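Ureidoglycolate hydrolase (Arabidopsis thaliana, PDB 4PXC) hydrolyses (S)-ureidoglycolate to glyoxylate, ammonium and carbon dioxide in plant purine breakdown, working as a homodimer with two manganese ions per subunit. Local coordinates at residues Lys101-Val106 / Pro404-Ser409; Asp94-Ser99 / Tyr400-Glu405; Val225-Ala230 / Arg307-Ala312; Glu303-Asp308 / Arg375-Ser380. The protein carries 1 engineered substitution. One frame throughout, in Å; residues are numbered along the deposited sequence.

Contact 1 (Lys101-Val106 / Pro404-Ser409); sequences KYDGVV and PEEYSS. With MN (manganese (II) ion), chain C; MN (manganese (II) ion), chain D.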
# COMPACT_ATOMS: atom_id res chain seq x y z
N LYS A 101 23.29 5.05 2.20
CA LYS A 101 24.37 4.12 1.87
C LYS A 101 25.30 3.82 3.04
O LYS A 101 26.22 3.01 2.90
CB LYS A 101 25.24 4.69 0.73
CG LYS A 101 24.48 5.37 -0.39
CD LYS A 101 25.43 5.82 -1.53
CE LYS A 101 26.55 6.73 -1.08
NZ LYS A 101 27.28 7.31 -2.28
N TYR A 102 25.08 4.47 4.20
CA TYR A 102 26.07 4.41 5.29
C TYR A 102 25.58 3.65 6.52
O TYR A 102 26.37 3.07 7.27
CB TYR A 102 26.47 5.84 5.72
CG TYR A 102 27.11 6.63 4.62
CD1 TYR A 102 28.50 6.66 4.48
CD2 TYR A 102 26.34 7.35 3.71
CE1 TYR A 102 29.10 7.39 3.46
CE2 TYR A 102 26.94 8.08 2.68
CZ TYR A 102 28.31 8.09 2.58
OH TYR A 102 28.90 8.81 1.57
N ASP A 103 24.27 3.68 6.73
CA ASP A 103 23.68 2.95 7.85
C ASP A 103 24.06 1.48 7.77
O ASP A 103 23.77 0.80 6.77
CB ASP A 103 22.16 3.11 7.75
CG ASP A 103 21.42 2.44 8.85
OD1 ASP A 103 22.05 1.97 9.82
OD2 ASP A 103 20.20 2.42 8.76
N GLY A 104 24.73 0.99 8.82
CA GLY A 104 25.15 -0.40 8.90
C GLY A 104 26.41 -0.69 8.08
O GLY A 104 27.37 -1.27 8.57
N VAL A 105 26.40 -0.30 6.82
CA VAL A 105 27.52 -0.58 5.93
C VAL A 105 28.87 -0.06 6.45
O VAL A 105 29.91 -0.71 6.28
CB VAL A 105 27.24 -0.00 4.51
CG1 VAL A 105 28.43 -0.23 3.60
CG2 VAL A 105 25.99 -0.65 3.92
N VAL A 106 28.88 1.12 7.07
CA VAL A 106 30.14 1.64 7.62
C VAL A 106 30.76 0.66 8.62
O VAL A 106 31.98 0.48 8.65
CB VAL A 106 29.95 3.03 8.26
CG1 VAL A 106 31.20 3.45 9.07
CG2 VAL A 106 29.64 4.09 7.18
N PRO A 404 17.97 9.16 1.60
CA PRO A 404 19.17 9.28 0.75
C PRO A 404 20.08 10.48 1.07
O PRO A 404 21.20 10.50 0.55
CB PRO A 404 18.60 9.39 -0.67
CG PRO A 404 17.19 9.89 -0.48
CD PRO A 404 16.73 9.24 0.80
N GLU A 405 19.63 11.43 1.88
CA GLU A 405 20.46 12.57 2.29
C GLU A 405 21.51 12.18 3.32
O GLU A 405 22.40 12.97 3.64
CB GLU A 405 19.59 13.69 2.85
CG GLU A 405 18.78 14.45 1.79
CD GLU A 405 17.44 13.79 1.48
OE1 GLU A 405 17.18 12.67 1.99
OE2 GLU A 405 16.65 14.39 0.72
N GLU A 406 21.40 10.96 3.84
CA GLU A 406 22.35 10.42 4.83
C GLU A 406 23.79 10.50 4.32
O GLU A 406 24.09 10.10 3.19
CB GLU A 406 21.97 8.97 5.13
CG GLU A 406 22.89 8.22 6.10
CD GLU A 406 22.51 6.76 6.19
OE1 GLU A 406 23.08 5.95 5.43
OE2 GLU A 406 21.60 6.43 6.99
N TYR A 407 24.70 11.02 5.16
CA TYR A 407 26.07 11.24 4.72
C TYR A 407 27.07 11.27 5.87
O TYR A 407 26.85 11.94 6.88
CB TYR A 407 26.19 12.58 3.95
CG TYR A 407 27.60 12.81 3.41
CD1 TYR A 407 27.99 12.23 2.21
CD2 TYR A 407 28.52 13.59 4.10
CE1 TYR A 407 29.28 12.44 1.70
CE2 TYR A 407 29.82 13.80 3.60
CZ TYR A 407 30.18 13.22 2.40
OH TYR A 407 31.46 13.42 1.89
N SER A 408 28.16 10.54 5.70
CA SER A 408 29.31 10.67 6.58
C SER A 408 30.56 10.79 5.69
O SER A 408 30.67 10.10 4.67
CB SER A 408 29.38 9.48 7.55
OG SER A 408 30.50 9.64 8.40
N SER A 409 31.48 11.69 6.03
CA SER A 409 32.61 11.97 5.14
C SER A 409 33.66 10.85 5.14
O SER A 409 33.70 10.04 6.07
CB SER A 409 33.28 13.29 5.51
OG SER A 409 34.01 13.14 6.71
MN MN C . 22.06 0.45 11.42
MN MN D . 18.70 1.47 10.21
O HOH W 1 23.48 7.87 1.66
O HOH W 2 31.23 9.88 2.16
O HOH W 3 22.32 -0.89 13.32
O HOH W 4 19.67 -0.48 11.28
O HOH W 5 19.15 2.66 12.22
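The carboxylate of Glu406 meets the backbone at Tyr102 and Asp103, and one of its oxygens accepts two successive N-H groups. Tyr102 N lies 2.8 Å from Glu406 OE1 and meets it nearly in line with the C-O bond; Asp103 N, 2.9 Å from the same OE1, comes in from above the carboxylate plane. With CG opposite the backbone N (chi1 177°) and an extended chain beyond, Glu406 slides past Tyr102 in the opposite direction. Its other oxygen, OE2, is hydrogen-bonded to Ser401 OG.

Packing is centred on the buried Tyr102 ring. Ser408 N sits over the middle of one face, and the ring plane is turned 70° from that of Tyr407, whose CD1 is 3.6 Å from Tyr102 OH. Helices 17-28 and 410-429 contribute further neighbours, Ile24 and Met413.

Two waters extend the polar network. One accepts from Lys101 N and donates to Glu406 O; the other accepts from Tyr102 OH and donates to Ser408 O.

Metal binding falls to Asp103, which bridges the two manganese ions: OD1 is 2.2 Å from the chain C manganese and OD2 2.3 Å from the chain D manganese. This bridging aspartate is a hallmark of the dinuclear M20 centre. Glu406, holding the backbone N of Asp103 without touching either metal, is thus a second-shell residue that probably helps position the bridging carboxylate.

Contact 2 (Asp94-Ser99 / Tyr400-Glu405); sequences DAIPYS and YSHKPE. With MN (manganese (II) ion), chain D; HGY ((2S)-amino(hydroxy)ethanoic acid), chain E.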
# COMPACT_ATOMS: atom_id res chain seq x y z
N ASP A 94 21.78 -4.67 5.25
CA ASP A 94 20.44 -4.46 4.70
C ASP A 94 20.00 -3.00 4.86
O ASP A 94 20.52 -2.27 5.72
CB ASP A 94 19.40 -5.49 5.21
CG ASP A 94 19.17 -5.45 6.70
OD1 ASP A 94 20.11 -5.12 7.47
OD2 ASP A 94 18.04 -5.79 7.12
N ALA A 95 19.09 -2.57 3.99
CA ALA A 95 18.69 -1.17 3.93
C ALA A 95 17.20 -1.11 3.72
O ALA A 95 16.68 -1.74 2.79
CB ALA A 95 19.40 -0.47 2.79
N ILE A 96 16.51 -0.35 4.56
CA ILE A 96 15.07 -0.20 4.38
C ILE A 96 14.79 0.58 3.09
O ILE A 96 15.71 1.23 2.55
CB ILE A 96 14.41 0.48 5.60
CG1 ILE A 96 14.74 1.97 5.64
CG2 ILE A 96 14.83 -0.20 6.90
CD1 ILE A 96 14.10 2.67 6.84
N PRO A 97 13.55 0.51 2.58
CA PRO A 97 13.18 1.19 1.33
C PRO A 97 13.54 2.67 1.30
O PRO A 97 13.19 3.43 2.22
CB PRO A 97 11.66 1.01 1.28
CG PRO A 97 11.45 -0.32 1.92
CD PRO A 97 12.44 -0.35 3.06
N TYR A 98 14.25 3.07 0.25
CA TYR A 98 14.62 4.46 0.01
C TYR A 98 15.41 5.08 1.16
O TYR A 98 15.08 6.15 1.68
CB TYR A 98 13.37 5.28 -0.34
CG TYR A 98 12.80 4.84 -1.68
CD1 TYR A 98 13.33 5.33 -2.87
CD2 TYR A 98 11.75 3.93 -1.75
CE1 TYR A 98 12.82 4.93 -4.09
CE2 TYR A 98 11.24 3.53 -2.97
CZ TYR A 98 11.78 4.03 -4.13
OH TYR A 98 11.27 3.63 -5.35
N SER A 99 16.48 4.39 1.54
CA SER A 99 17.33 4.84 2.63
C SER A 99 18.72 5.20 2.10
O SER A 99 18.91 5.37 0.89
CB SER A 99 17.42 3.75 3.70
OG SER A 99 17.87 2.54 3.14
N TYR A 400 20.98 13.10 9.46
CA TYR A 400 20.09 12.40 8.53
C TYR A 400 20.38 10.91 8.48
O TYR A 400 21.53 10.50 8.35
CB TYR A 400 20.31 12.92 7.11
CG TYR A 400 19.97 14.37 6.85
CD1 TYR A 400 18.89 14.98 7.47
CD2 TYR A 400 20.73 15.11 5.95
CE1 TYR A 400 18.57 16.32 7.19
CE2 TYR A 400 20.42 16.44 5.68
CZ TYR A 400 19.34 17.03 6.29
OH TYR A 400 19.06 18.34 5.99
N SER A 401 19.33 10.08 8.54
CA SER A 401 19.48 8.65 8.31
C SER A 401 18.14 8.09 7.87
O SER A 401 17.11 8.75 8.04
CB SER A 401 19.97 7.93 9.57
OG SER A 401 20.47 6.63 9.27
N HIS A 402 18.16 6.89 7.31
CA HIS A 402 16.96 6.27 6.72
C HIS A 402 16.39 7.10 5.58
O HIS A 402 15.18 7.10 5.34
CB HIS A 402 15.89 6.00 7.77
CG HIS A 402 16.21 4.83 8.64
ND1 HIS A 402 15.34 4.34 9.59
CD2 HIS A 402 17.32 4.04 8.70
CE1 HIS A 402 15.89 3.30 10.20
NE2 HIS A 402 17.09 3.11 9.67
N LYS A 403 17.27 7.79 4.87
CA LYS A 403 16.87 8.57 3.71
C LYS A 403 18.12 8.90 2.91
O LYS A 403 19.22 8.89 3.48
CB LYS A 403 16.07 9.82 4.11
CG LYS A 403 16.73 10.73 5.15
CD LYS A 403 15.82 11.95 5.40
CE LYS A 403 16.37 12.85 6.50
NZ LYS A 403 15.53 14.05 6.75
N PRO A 404 17.97 9.16 1.60
CA PRO A 404 19.17 9.28 0.75
C PRO A 404 20.08 10.48 1.07
O PRO A 404 21.20 10.50 0.55
CB PRO A 404 18.60 9.39 -0.67
CG PRO A 404 17.19 9.89 -0.48
CD PRO A 404 16.73 9.24 0.80
N GLU A 405 19.63 11.43 1.88
CA GLU A 405 20.46 12.57 2.29
C GLU A 405 21.51 12.18 3.32
O GLU A 405 22.40 12.97 3.64
CB GLU A 405 19.59 13.69 2.85
CG GLU A 405 18.78 14.45 1.79
CD GLU A 405 17.44 13.79 1.48
OE1 GLU A 405 17.18 12.67 1.99
OE2 GLU A 405 16.65 14.39 0.72
MN MN D . 18.70 1.47 10.21
OXT HGY E . 15.28 1.59 13.32
C HGY E . 16.46 1.40 13.76
O HGY E . 16.79 1.78 14.93
CA HGY E . 17.49 0.79 12.87
OB HGY E . 16.98 0.47 11.63
N HGY E . 18.23 -0.30 13.44
O HOH W 6 13.39 5.11 4.51
O HOH W 4 19.67 -0.48 11.28
O HOH W 5 19.15 2.66 12.22
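The imidazole of His402 carries Ile96 CD1 over one face, 3.6 Å from the ring centroid and 20° off the normal, a CH-pi contact displaced toward ND1 and CG. His244 of the second subunit stacks on the ring as well. At the edge, in the ring plane, lies the hydroxyl OB of the bound (S)-hydroxyglycine. His402 NE2 binds the chain D manganese at 2.4 Å, and OB of the ligand coordinates the same ion. The other ring nitrogen, ND1, donates to Asn294 O of the second subunit.

Ile96 and His402 cross at about a right angle; the isoleucine's CG1 is wedged between backbone N and carbonyl carbon (chi1 73°), its CD1 fully extended beyond. Farther along, the contact is mostly made by backbone atoms: Ser99 CA is 3.7 Å from Lys403 N, while Tyr98 O lies 3.6 Å from CD of the Pro404 ring. Tyr98 and Ser99 form a G1 beta bulge opposite Val38, and Ser99 OG bonds back to Ile96 O at 2.6 Å.

With NE2 on manganese and ND1 bonded to the second subunit, the rotation of the His402 ring is probably fixed from both sides of the dimer interface.

Contact 3 (Val225-Ala230 / Arg307-Ala312); sequences VTAIAA and RDIDEA. With HGY ((2S)-amino(hydroxy)ethanoic acid), chain E.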
# COMPACT_ATOMS: atom_id res chain seq x y z
N VAL A 225 29.54 5.30 22.84
CA VAL A 225 28.15 4.99 23.21
C VAL A 225 28.05 4.25 24.54
O VAL A 225 28.66 3.20 24.73
CB VAL A 225 27.44 4.17 22.11
CG1 VAL A 225 26.04 3.79 22.56
CG2 VAL A 225 27.40 4.98 20.83
N THR A 226 27.25 4.80 25.46
CA THR A 226 27.15 4.23 26.80
C THR A 226 25.90 3.39 27.00
O THR A 226 25.85 2.58 27.93
CB THR A 226 27.17 5.33 27.88
OG1 THR A 226 26.02 6.16 27.74
CG2 THR A 226 28.43 6.19 27.77
N ALA A 227 24.90 3.60 26.16
CA ALA A 227 23.63 2.87 26.30
C ALA A 227 22.84 2.93 25.00
O ALA A 227 23.11 3.78 24.15
CB ALA A 227 22.80 3.46 27.45
N ILE A 228 21.87 2.04 24.87
CA ILE A 228 21.00 1.98 23.70
C ILE A 228 19.55 2.03 24.18
O ILE A 228 19.17 1.27 25.07
CB ILE A 228 21.24 0.67 22.89
CG1 ILE A 228 22.68 0.62 22.37
CG2 ILE A 228 20.26 0.55 21.74
CD1 ILE A 228 23.10 -0.73 21.75
N ALA A 229 18.75 2.93 23.60
CA ALA A 229 17.34 3.10 24.00
C ALA A 229 16.50 1.85 23.80
O ALA A 229 16.83 0.99 22.98
CB ALA A 229 16.72 4.28 23.23
N ALA A 230 15.39 1.75 24.54
CA ALA A 230 14.55 0.56 24.52
C ALA A 230 13.51 0.61 23.40
O ALA A 230 12.68 1.51 23.37
CB ALA A 230 13.85 0.40 25.87
N ARG A 307 9.79 4.18 21.20
CA ARG A 307 11.02 3.93 21.95
C ARG A 307 11.20 5.00 23.02
O ARG A 307 10.58 6.06 22.95
CB ARG A 307 12.25 3.98 21.02
CG ARG A 307 12.09 3.26 19.69
CD ARG A 307 13.25 3.50 18.76
NE ARG A 307 12.91 3.14 17.38
CZ ARG A 307 13.81 2.82 16.45
NH1 ARG A 307 15.10 2.83 16.75
NH2 ARG A 307 13.42 2.51 15.22
N ASP A 308 12.04 4.70 24.00
CA ASP A 308 12.49 5.71 24.96
C ASP A 308 13.75 5.13 25.60
O ASP A 308 13.90 3.90 25.67
CB ASP A 308 11.41 5.98 26.01
CG ASP A 308 11.66 7.27 26.81
OD1 ASP A 308 12.84 7.64 27.02
OD2 ASP A 308 10.68 7.93 27.23
N ILE A 309 14.66 5.99 26.04
CA ILE A 309 15.81 5.51 26.82
C ILE A 309 15.31 4.90 28.13
O ILE A 309 15.91 3.96 28.67
CB ILE A 309 16.84 6.64 27.09
CG1 ILE A 309 18.06 6.10 27.86
CG2 ILE A 309 16.20 7.79 27.85
CD1 ILE A 309 18.68 4.84 27.25
N ASP A 310 14.19 5.43 28.62
CA ASP A 310 13.58 4.94 29.86
C ASP A 310 12.53 3.88 29.54
O ASP A 310 11.49 4.19 28.95
CB ASP A 310 12.95 6.10 30.63
CG ASP A 310 12.43 5.67 31.99
OD1 ASP A 310 11.28 5.21 32.08
OD2 ASP A 310 13.19 5.79 32.98
N GLU A 311 12.80 2.64 29.93
CA GLU A 311 11.92 1.51 29.60
C GLU A 311 10.49 1.70 30.14
O GLU A 311 9.51 1.44 29.44
CB GLU A 311 12.52 0.20 30.13
CG GLU A 311 11.88 -1.07 29.54
CD GLU A 311 12.49 -2.35 30.11
OE1 GLU A 311 13.40 -2.26 30.96
OE2 GLU A 311 12.05 -3.45 29.71
N ALA A 312 10.38 2.16 31.39
CA ALA A 312 9.06 2.31 32.01
C ALA A 312 8.21 3.34 31.28
O ALA A 312 7.01 3.12 31.06
CB ALA A 312 9.21 2.67 33.49
OXT HGY E . 15.28 1.59 13.32
C HGY E . 16.46 1.40 13.76
O HGY E . 16.79 1.78 14.93
CA HGY E . 17.49 0.79 12.87
OB HGY E . 16.98 0.47 11.63
N HGY E . 18.23 -0.30 13.44
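Ala230 and Asp308 form an antiparallel hydrogen-bonded pair at the end of strand 295-308. Ala230 N donates to Asp308 O at 2.8 Å, coming from above the carbonyl plane; the return bond, from Asp308 N to Ala230 O, is weak at 3.3 Å. Ala230 O also receives a CA-H contact from Arg307.

Side-chain shapes decide what happens beyond this pair. Arg307 sets out toward the strand, with its CB 3.4 Å from Ala230 O, but CG stands opposite the carbonyl carbon (chi1 -44°) and the chain then runs extended to NE, carrying the guanidinium away into the active site. There it meets the ligand carboxylate end-on with two nitrogens: NH1 is 2.7 Å from HGY O and NH2 is 2.8 Å from HGY OXT, both bonds nearly straight. Ile309 does the reverse. Its side chain starts out away from strand 222-239, yet with CG1 opposite the backbone N (chi1 -178°) and a bend at chi2, CD1 returns to lie 3.9 Å from Ala229 CA and near Ala227 CB. Ile373 of strand 369-374 also packs on Ile309. Ile309 N is buried here without a polar partner in the model.

Asp308 closes an Asx turn, its OD1 accepting from Asp310 N, while OD2 takes Thr279 OG1 and a salt bridge from Arg313. Asp310 in turn caps the helix beginning at Glu311.

The pairing lies at Asp308, directly after the substrate-binding Arg307, and so probably helps place the strand end from which that side chain leaves. The paired charges of guanidinium and ligand carboxylate probably strengthen binding, and their two-point geometry probably helps orient the carboxylate.

Contact 4 (Glu303-Asp308 / Arg375-Ser380); sequences EIDTRD and RAYHDS. With HGY ((2S)-amino(hydroxy)ethanoic acid), chain E.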
# COMPACT_ATOMS: atom_id res chain seq x y z
N GLU A 303 1.57 -0.22 11.50
CA GLU A 303 2.75 -0.71 12.18
C GLU A 303 3.39 0.47 12.87
O GLU A 303 3.72 1.48 12.24
CB GLU A 303 3.69 -1.42 11.21
CG GLU A 303 2.96 -2.53 10.46
CD GLU A 303 3.89 -3.55 9.85
OE1 GLU A 303 5.07 -3.62 10.26
OE2 GLU A 303 3.42 -4.30 8.95
N ILE A 304 3.55 0.33 14.19
CA ILE A 304 3.87 1.45 15.06
C ILE A 304 5.20 1.21 15.74
O ILE A 304 5.41 0.14 16.32
CB ILE A 304 2.79 1.58 16.15
CG1 ILE A 304 1.42 1.81 15.51
CG2 ILE A 304 3.13 2.70 17.12
CD1 ILE A 304 0.25 1.75 16.50
N ASP A 305 6.10 2.18 15.64
CA ASP A 305 7.42 2.11 16.28
C ASP A 305 7.39 3.08 17.46
O ASP A 305 6.94 4.21 17.32
CB ASP A 305 8.48 2.54 15.26
CG ASP A 305 9.90 2.51 15.83
OD1 ASP A 305 10.23 3.39 16.67
OD2 ASP A 305 10.68 1.64 15.42
N THR A 306 7.83 2.64 18.64
CA THR A 306 7.93 3.56 19.77
C THR A 306 9.08 3.17 20.69
O THR A 306 9.36 1.99 20.88
CB THR A 306 6.60 3.67 20.59
OG1 THR A 306 6.68 4.79 21.48
CG2 THR A 306 6.35 2.40 21.40
N ARG A 307 9.79 4.18 21.20
CA ARG A 307 11.02 3.93 21.95
C ARG A 307 11.20 5.00 23.02
O ARG A 307 10.58 6.06 22.95
CB ARG A 307 12.25 3.98 21.02
CG ARG A 307 12.09 3.26 19.69
CD ARG A 307 13.25 3.50 18.76
NE ARG A 307 12.91 3.14 17.38
CZ ARG A 307 13.81 2.82 16.45
NH1 ARG A 307 15.10 2.83 16.75
NH2 ARG A 307 13.42 2.51 15.22
N ASP A 308 12.04 4.70 24.00
CA ASP A 308 12.49 5.71 24.96
C ASP A 308 13.75 5.13 25.60
O ASP A 308 13.90 3.90 25.67
CB ASP A 308 11.41 5.98 26.01
CG ASP A 308 11.66 7.27 26.81
OD1 ASP A 308 12.84 7.64 27.02
OD2 ASP A 308 10.68 7.93 27.23
N ARG A 375 19.94 6.39 20.09
CA ARG A 375 18.48 6.41 20.05
C ARG A 375 17.96 5.29 19.16
O ARG A 375 16.95 4.66 19.46
CB ARG A 375 17.96 7.76 19.55
CG ARG A 375 18.49 8.94 20.33
CD ARG A 375 17.78 10.23 19.92
NE ARG A 375 18.26 11.38 20.69
CZ ARG A 375 17.93 11.64 21.95
NH1 ARG A 375 17.11 10.83 22.61
NH2 ARG A 375 18.41 12.71 22.56
N ALA A 376 18.66 5.05 18.05
CA ALA A 376 18.38 3.89 17.21
C ALA A 376 18.76 2.64 17.97
O ALA A 376 19.55 2.71 18.93
CB ALA A 376 19.17 3.97 15.92
N TYR A 377 18.21 1.50 17.55
CA TYR A 377 18.67 0.21 18.07
C TYR A 377 19.64 -0.38 17.06
O TYR A 377 19.70 0.08 15.91
CB TYR A 377 17.50 -0.78 18.35
CG TYR A 377 16.59 -1.03 17.17
CD1 TYR A 377 15.31 -0.49 17.13
CD2 TYR A 377 17.01 -1.81 16.08
CE1 TYR A 377 14.47 -0.71 16.05
CE2 TYR A 377 16.17 -2.03 14.99
CZ TYR A 377 14.91 -1.49 14.98
OH TYR A 377 14.08 -1.71 13.90
N HIS A 378 20.41 -1.38 17.49
CA HIS A 378 21.49 -1.94 16.67
C HIS A 378 21.66 -3.39 17.05
O HIS A 378 21.17 -3.81 18.09
CB HIS A 378 22.81 -1.22 16.99
CG HIS A 378 22.78 0.25 16.70
ND1 HIS A 378 22.93 0.75 15.43
CD2 HIS A 378 22.62 1.31 17.52
CE1 HIS A 378 22.85 2.07 15.48
NE2 HIS A 378 22.67 2.44 16.74
N ASP A 379 22.38 -4.15 16.24
CA ASP A 379 22.72 -5.51 16.64
C ASP A 379 23.45 -5.55 18.00
O ASP A 379 23.35 -6.54 18.73
CB ASP A 379 23.56 -6.18 15.55
CG ASP A 379 22.76 -6.43 14.29
OD1 ASP A 379 21.81 -7.24 14.36
OD2 ASP A 379 23.07 -5.82 13.24
N SER A 380 24.16 -4.47 18.32
CA SER A 380 24.83 -4.33 19.62
C SER A 380 23.87 -4.52 20.78
O SER A 380 24.26 -4.99 21.85
CB SER A 380 25.44 -2.94 19.73
OG SER A 380 26.55 -2.82 18.85
OXT HGY E . 15.28 1.59 13.32
C HGY E . 16.46 1.40 13.76
O HGY E . 16.79 1.78 14.93
CA HGY E . 17.49 0.79 12.87
OB HGY E . 16.98 0.47 11.63
N HGY E . 18.23 -0.30 13.44
O HOH W 7 11.41 -0.69 14.01
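HGY O, a carboxylate oxygen of the bound (S)-hydroxyglycine, is gripped from both segments: besides Arg307 NH1 it accepts Tyr377 N at 3.0 Å. Here lies the ligand-binding pocket of the M20 fold, where the last residues of strand 295-308 meet the loop leading into helix 379-383. The same ligand oxygen rests over the centre of the Tyr377 ring, and Ala376 CB closes in at 3.4 Å. At the ligand's other end, its amino nitrogen donates to Tyr377 O at 2.9 Å, so one residue's backbone holds both ends. Asn294 of the second subunit also bonds the ligand.

Tyr377 covers a face of the Arg307 guanidinium, the two planes only 22° apart and the overlap displaced toward the guanidinium rim, with Tyr377 CD1 3.3 Å from NH1. The ring comes to lie there because CG sits between backbone N and carbonyl carbon (chi1 55°).

Asp305 fixes the rotation of the guanidinium, which grips it side-on in a salt bridge. Arg307 NE meets the syn lone pair of Asp305 OD1 at 2.8 Å, and NH2 reaches OD2 at 2.9 Å from a more tilted direction. This buried carboxylate probably balances the arginine's charge and aims it at the ligand. A water completes the link between the segments: it donates to Asp305 OD2 and lies 2.9 Å from Tyr377 OH, at the edge of the tyrosine ring.

Contacts 1 and 2 hold metal ligands, contact 4 lines the ligand pocket, and contact 3 lies farther off, reaching the ligand through Arg307. Contacts 1, 3 and 4 are buried, whereas contact 2 is only partly so. Contacts 1 and 2 share the loop before helix 410-429 and the chain D manganese, and join through Glu406 and Ser401; one relies on a carboxylate gripping backbone, the other on apolar and van der Waals packing beside a metal ligand. Contacts 3 and 4 share the end of strand 295-308: strand pairing dominates the former, charged and aromatic groups the latter. The second subunit adds to the ligand's surroundings, most extensively at contacts 2 and 4.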